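Local coordinates for protein Cag38821 (Sulfolobus islandicus rod-shaped virus 1, PDB 2X48) that is of unknown function but has a small helix-turn-helix-like fold and may bind DNA, at residues E15-L20 with E45-R50. Residues are numbered along the deposited sequence; the frame is centred on the assembly and turned at random.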
loop_
_atom_site.group_PDB
_atom_site.type_symbol
_atom_site.label_atom_id
_atom_site.label_comp_id
_atom_site.label_asym_id
_atom_site.label_seq_id
_atom_site.Cartn_x
_atom_site.Cartn_y
_atom_site.Cartn_z
ATOM N N GLU A 15 10.790 2.076 -1.490
ATOM C CA GLU A 15 11.928 2.998 -1.511
ATOM C C GLU A 15 11.502 4.453 -1.805
ATOM O O GLU A 15 12.318 5.369 -1.730
ATOM C CB GLU A 15 12.905 2.512 -2.587
ATOM C CG GLU A 15 14.362 2.481 -2.183
ATOM C CD GLU A 15 15.210 1.618 -3.110
ATOM O OE1 GLU A 15 14.679 0.642 -3.688
ATOM O OE2 GLU A 15 16.420 1.910 -3.250
ATOM N N SER A 16 10.225 4.649 -2.133
ATOM C CA SER A 16 9.702 5.921 -2.639
ATOM C C SER A 16 8.176 5.866 -2.610
ATOM O O SER A 16 7.591 4.801 -2.379
ATOM C CB SER A 16 10.156 6.157 -4.082
ATOM O OG SER A 16 9.465 5.294 -4.978
ATOM N N GLU A 17 7.532 7.003 -2.860
ATOM C CA GLU A 17 6.069 7.060 -2.853
ATOM C C GLU A 17 5.469 6.325 -4.060
ATOM O O GLU A 17 4.388 5.754 -3.950
ATOM C CB GLU A 17 5.557 8.510 -2.775
ATOM C CG GLU A 17 4.069 8.597 -2.417
ATOM C CD GLU A 17 3.552 10.013 -2.199
ATOM O OE1 GLU A 17 4.277 10.993 -2.481
ATOM O OE2 GLU A 17 2.398 10.141 -1.739
ATOM N N ASP A 18 6.163 6.327 -5.199
ATOM C CA ASP A 18 5.705 5.572 -6.378
ATOM C C ASP A 18 5.568 4.069 -6.063
ATOM O O ASP A 18 4.691 3.389 -6.606
ATOM C CB ASP A 18 6.644 5.789 -7.582
ATOM C CG ASP A 18 6.405 7.127 -8.292
ATOM O OD1 ASP A 18 7.388 7.867 -8.518
ATOM O OD2 ASP A 18 5.243 7.437 -8.636
ATOM N N ASP A 19 6.428 3.571 -5.177
ATOM C CA ASP A 19 6.370 2.186 -4.734
ATOM C C ASP A 19 5.156 1.952 -3.839
ATOM O O ASP A 19 4.543 0.881 -3.887
ATOM C CB ASP A 19 7.650 1.793 -3.978
ATOM C CG ASP A 19 8.916 1.856 -4.852
ATOM O OD1 ASP A 19 8.807 1.927 -6.104
ATOM O OD2 ASP A 19 10.030 1.836 -4.278
ATOM N N LEU A 20 4.817 2.938 -3.012
ATOM C CA LEU A 20 3.652 2.815 -2.132
ATOM C C LEU A 20 2.404 2.697 -2.976
ATOM O O LEU A 20 1.533 1.868 -2.691
ATOM C CB LEU A 20 3.502 4.012 -1.178
ATOM C CG LEU A 20 4.400 4.124 0.058
ATOM C CD1 LEU A 20 4.108 5.441 0.778
ATOM C CD2 LEU A 20 4.214 2.937 1.005
ATOM N N GLU A 45 -6.059 7.028 5.141
ATOM C CA GLU A 45 -7.056 6.510 4.215
ATOM C C GLU A 45 -7.245 7.452 3.019
ATOM O O GLU A 45 -7.528 6.999 1.916
ATOM C CB GLU A 45 -8.385 6.255 4.939
ATOM C CG GLU A 45 -8.289 5.156 6.004
ATOM C CD GLU A 45 -9.640 4.715 6.555
ATOM O OE1 GLU A 45 -10.563 4.448 5.756
ATOM O OE2 GLU A 45 -9.770 4.613 7.796
ATOM N N ARG A 46 -7.055 8.749 3.237
ATOM C CA ARG A 46 -7.130 9.733 2.158
ATOM C C ARG A 46 -6.040 9.526 1.110
ATOM O O ARG A 46 -6.326 9.542 -0.087
ATOM C CB ARG A 46 -7.072 11.150 2.722
ATOM C CG ARG A 46 -8.321 11.504 3.484
ATOM C CD ARG A 46 -8.190 12.811 4.248
ATOM N NE ARG A 46 -8.115 13.984 3.378
ATOM C CZ ARG A 46 -9.145 14.514 2.717
ATOM N NH1 ARG A 46 -10.360 13.970 2.783
ATOM N NH2 ARG A 46 -8.956 15.598 1.970
ATOM N N LYS A 47 -4.800 9.336 1.559
ATOM C CA LYS A 47 -3.686 9.031 0.654
ATOM C C LYS A 47 -3.972 7.768 -0.168
ATOM O O LYS A 47 -3.768 7.746 -1.383
ATOM C CB LYS A 47 -2.385 8.846 1.442
ATOM C CG LYS A 47 -1.683 10.134 1.821
ATOM C CD LYS A 47 -0.900 10.709 0.649
ATOM C CE LYS A 47 -0.087 11.917 1.067
ATOM N NZ LYS A 47 0.543 12.602 -0.097
ATOM N N VAL A 48 -4.449 6.726 0.506
ATOM C CA VAL A 48 -4.793 5.468 -0.158
ATOM C C VAL A 48 -5.895 5.663 -1.204
ATOM O O VAL A 48 -5.814 5.098 -2.283
ATOM C CB VAL A 48 -5.231 4.371 0.843
ATOM C CG1 VAL A 48 -5.623 3.096 0.096
ATOM C CG2 VAL A 48 -4.127 4.086 1.871
ATOM N N ARG A 49 -6.915 6.464 -0.900
ATOM C CA ARG A 49 -7.972 6.743 -1.873
ATOM C C ARG A 49 -7.384 7.426 -3.111
ATOM O O ARG A 49 -7.705 7.040 -4.231
ATOM C CB ARG A 49 -9.116 7.568 -1.255
ATOM C CG ARG A 49 -9.897 6.819 -0.159
ATOM C CD ARG A 49 -11.311 7.341 0.078
ATOM N NE ARG A 49 -11.367 8.784 0.343
ATOM C CZ ARG A 49 -11.143 9.366 1.525
ATOM N NH1 ARG A 49 -11.227 10.689 1.636
ATOM N NH2 ARG A 49 -10.827 8.641 2.596
ATOM N N ARG A 50 -6.509 8.412 -2.905
ATOM C CA ARG A 50 -5.765 9.044 -4.007
ATOM C C ARG A 50 -4.984 8.018 -4.811
ATOM O O ARG A 50 -4.946 8.075 -6.037
ATOM C CB ARG A 50 -4.745 10.054 -3.484
ATOM C CG ARG A 50 -5.302 11.315 -2.891
ATOM C CD ARG A 50 -4.190 12.072 -2.139
ATOM N NE ARG A 50 -4.394 13.523 -2.083
ATOM C CZ ARG A 50 -3.603 14.367 -1.419
ATOM N NH1 ARG A 50 -2.549 13.908 -0.739
ATOM N NH2 ARG A 50 -3.864 15.676 -1.429
#
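Glu17 and Lys47 reach for each other from two helices and meet through a single pair of charged atoms, Glu17 OE2 and Lys47 NZ, 3.5 Å apart. At that length the salt bridge includes only a weak hydrogen bond. Both residues are long, as they must be to span two helices whose backbones stay well apart here. Glu17 does so by stretching out: CG stands anti to the backbone N (chi1 -166°) and the chain runs straight on to the carboxylate. Lys47 instead bends at chi2 (-79°) before extending through CD and CE, and its chain crosses that of Glu17 at about a right angle, with CD and CE each 4.1 Å from Glu17 OE2. The same oxygen has its stronger polar partner in Tyr51 OH, one turn further along helix 45-52, and is therefore shared between a hydroxyl and an ammonium group. Arg50 NH1, 6.3 Å from Glu17 OE2, is too distant to bond but may add to the positive field around the carboxylate. At the start of helix 17-29, Ser16 is the N-cap: its small hydroxyl accepts a weak bond from Asp19 N, while Asp19 OD2 turns back to take Glu15 N at 2.9 Å through its anti lone pair. Acidic Glu17, Asp18 and Asp19 suit this first turn, where their charge probably interacts well with the helix dipole. Beneath the polar bridge, Leu20 and Val48 both pack on Val43. The bridge is a light surface link between the first and last helices of a small three-helix domain, in which helices 34-41 and 45-52 resemble the helix-turn-helix of DNA-binding proteins.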